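Local atomic coordinates of agarase (Pseudoalteromonas fuliginea, PDB entry 6XJ9), a protein that probably hydrolyses agarose, a galactan of red-algal cell walls, as a GH50-family glycoside hydrolase. Residues Asn87-Ala92 with Ala133-His138. Sequence-based numbering, arbitrary orientation.
Sequences NDFNLA and AKLDGH
Asp136 reaches across to the backbone of Asp88, its carboxylate OD2 taking the Asp88 N-H in a nearly straight hydrogen bond (170°); the modelled N to OD2 separation, 2.5 Å, is unusually short and its exact length doubtful. The oxygen receives it on its anti lone pair, and a first torsion that sets CG anti to the Asp136 backbone N (chi1 175°) swings the group there. The same side chain lays its CB against the Phe89 ring (CB to CE1 3.8 Å), while Leu135 CB sits over one ring face. Leu135 CD1 touches both Phe89 CE2 (4.0 Å) and Leu91 CB (3.8 Å), making a small apolar patch. In the backbone, Phe89 O accepts Leu135 N at 3.0 Å and, weakly, Asp136 N; Phe89 N gives a weak, bent hydrogen bond to Asp136 O. Two successive residues facing one is the pattern of a classic beta bulge, here where strand 128-134 ends. Further along, Leu91 and Ala133 form a regular antiparallel hydrogen-bonded pair, Leu91 N to Ala133 O at 2.9 Å. Beyond the bulge, Asp88 OD1 lies 3.2 Å from His138 CD2, but Asn211 ND2 is its hydrogen-bond partner, and His138 ND1 bonds Thr163. Strand 199-210 flanks strand 89-97 within the carbohydrate-binding-module-like beta domain. An alanine in place of Asp136 would probably leave the Asp88 N-H without its carboxylate mate and the segment leading into strand 89-97 less firmly fixed. The chemistry thus implies a strand end closed by a side-chain acceptor where regular backbone pairing gives out; a charged acceptor would probably bind the amide more strongly than a neutral one.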
loop_
_atom_site.group_PDB
_atom_site.type_symbol
_atom_site.label_atom_id
_atom_site.label_comp_id
_atom_site.label_asym_id
_atom_site.label_seq_id
_atom_site.Cartn_x
_atom_site.Cartn_y
_atom_site.Cartn_z
ATOM N N ASN A 87 -14.797 -36.784 -12.937
ATOM C CA ASN A 87 -15.465 -35.791 -13.761
ATOM C C ASN A 87 -15.826 -34.602 -12.879
ATOM O O ASN A 87 -16.032 -34.767 -11.677
ATOM C CB ASN A 87 -16.657 -36.387 -14.520
ATOM C CG ASN A 87 -16.215 -37.317 -15.633
ATOM O OD1 ASN A 87 -15.830 -36.868 -16.714
ATOM N ND2 ASN A 87 -16.242 -38.616 -15.375
ATOM N N ASP A 88 -15.856 -33.408 -13.488
ATOM C CA ASP A 88 -16.323 -32.201 -12.824
ATOM C C ASP A 88 -15.476 -31.939 -11.578
ATOM O O ASP A 88 -15.995 -31.787 -10.469
ATOM C CB ASP A 88 -17.826 -32.289 -12.538
ATOM C CG ASP A 88 -18.402 -31.017 -11.948
ATOM O OD1 ASP A 88 -17.862 -29.943 -12.259
ATOM O OD2 ASP A 88 -19.353 -31.115 -11.156
ATOM N N PHE A 89 -14.152 -31.893 -11.769
ATOM C CA PHE A 89 -13.255 -31.897 -10.626
ATOM C C PHE A 89 -12.155 -30.853 -10.807
ATOM O O PHE A 89 -11.954 -30.345 -11.906
ATOM C CB PHE A 89 -12.683 -33.300 -10.403
ATOM C CG PHE A 89 -11.720 -33.793 -11.455
ATOM C CD1 PHE A 89 -12.173 -34.226 -12.693
ATOM C CD2 PHE A 89 -10.358 -33.865 -11.192
ATOM C CE1 PHE A 89 -11.280 -34.677 -13.656
ATOM C CE2 PHE A 89 -9.469 -34.334 -12.150
ATOM C CZ PHE A 89 -9.931 -34.740 -13.381
ATOM N N ASN A 90 -11.442 -30.570 -9.710
ATOM C CA ASN A 90 -10.334 -29.629 -9.719
ATOM C C ASN A 90 -9.139 -30.218 -8.971
ATOM O O ASN A 90 -9.280 -31.118 -8.143
ATOM C CB ASN A 90 -10.731 -28.262 -9.149
ATOM C CG ASN A 90 -11.154 -28.321 -7.698
ATOM O OD1 ASN A 90 -10.316 -28.281 -6.802
ATOM N ND2 ASN A 90 -12.455 -28.404 -7.457
ATOM N N LEU A 91 -7.966 -29.669 -9.286
ATOM C CA LEU A 91 -6.708 -29.990 -8.642
ATOM C C LEU A 91 -6.354 -28.832 -7.708
ATOM O O LEU A 91 -6.307 -27.677 -8.137
ATOM C CB LEU A 91 -5.667 -30.163 -9.755
ATOM C CG LEU A 91 -4.204 -30.251 -9.317
ATOM C CD1 LEU A 91 -3.959 -31.483 -8.458
ATOM C CD2 LEU A 91 -3.291 -30.259 -10.536
ATOM N N ALA A 92 -6.117 -29.148 -6.430
ATOM C CA ALA A 92 -6.035 -28.115 -5.409
ATOM C C ALA A 92 -4.718 -28.225 -4.650
ATOM O O ALA A 92 -4.287 -29.329 -4.311
ATOM C CB ALA A 92 -7.207 -28.249 -4.474
ATOM N N ALA A 133 -7.290 -25.384 -9.727
ATOM C CA ALA A 133 -7.400 -25.334 -11.169
ATOM C C ALA A 133 -8.388 -26.410 -11.608
ATOM O O ALA A 133 -8.149 -27.591 -11.368
ATOM C CB ALA A 133 -6.030 -25.562 -11.765
ATOM N N LYS A 134 -9.505 -25.990 -12.216
ATOM C CA LYS A 134 -10.520 -26.913 -12.707
ATOM C C LYS A 134 -9.935 -27.690 -13.880
ATOM O O LYS A 134 -9.381 -27.094 -14.799
ATOM C CB LYS A 134 -11.769 -26.166 -13.192
ATOM C CG LYS A 134 -12.671 -25.570 -12.115
ATOM C CD LYS A 134 -13.741 -24.643 -12.681
ATOM C CE LYS A 134 -13.173 -23.434 -13.390
ATOM N NZ LYS A 134 -14.054 -22.243 -13.305
ATOM N N LEU A 135 -10.053 -29.021 -13.835
ATOM C CA LEU A 135 -9.479 -29.850 -14.884
ATOM C C LEU A 135 -10.579 -30.349 -15.815
ATOM O O LEU A 135 -10.298 -30.733 -16.944
ATOM C CB LEU A 135 -8.675 -30.997 -14.254
ATOM C CG LEU A 135 -7.364 -30.560 -13.594
ATOM C CD1 LEU A 135 -6.563 -31.742 -13.063
ATOM C CD2 LEU A 135 -6.525 -29.733 -14.553
ATOM N N ASP A 136 -11.825 -30.312 -15.329
ATOM C CA ASP A 136 -12.983 -30.796 -16.067
ATOM C C ASP A 136 -14.241 -30.171 -15.472
ATOM O O ASP A 136 -14.323 -29.973 -14.263
ATOM C CB ASP A 136 -13.078 -32.326 -16.028
ATOM C CG ASP A 136 -14.342 -32.882 -16.674
ATOM O OD1 ASP A 136 -14.353 -33.046 -17.907
ATOM O OD2 ASP A 136 -15.310 -33.137 -15.933
ATOM N N GLY A 137 -15.204 -29.856 -16.342
ATOM C CA GLY A 137 -16.513 -29.389 -15.910
ATOM C C GLY A 137 -16.617 -27.866 -15.912
ATOM O O GLY A 137 -15.644 -27.169 -16.209
ATOM N N HIS A 138 -17.818 -27.370 -15.577
ATOM C CA HIS A 138 -18.083 -25.943 -15.446
ATOM C C HIS A 138 -17.818 -25.235 -16.776
ATOM O O HIS A 138 -18.308 -25.677 -17.814
ATOM C CB HIS A 138 -17.366 -25.371 -14.205
ATOM C CG HIS A 138 -17.970 -25.797 -12.906
ATOM N ND1 HIS A 138 -17.874 -25.033 -11.759
ATOM C CD2 HIS A 138 -18.694 -26.889 -12.565
ATOM C CE1 HIS A 138 -18.497 -25.642 -10.768
ATOM N NE2 HIS A 138 -19.013 -26.783 -11.234
#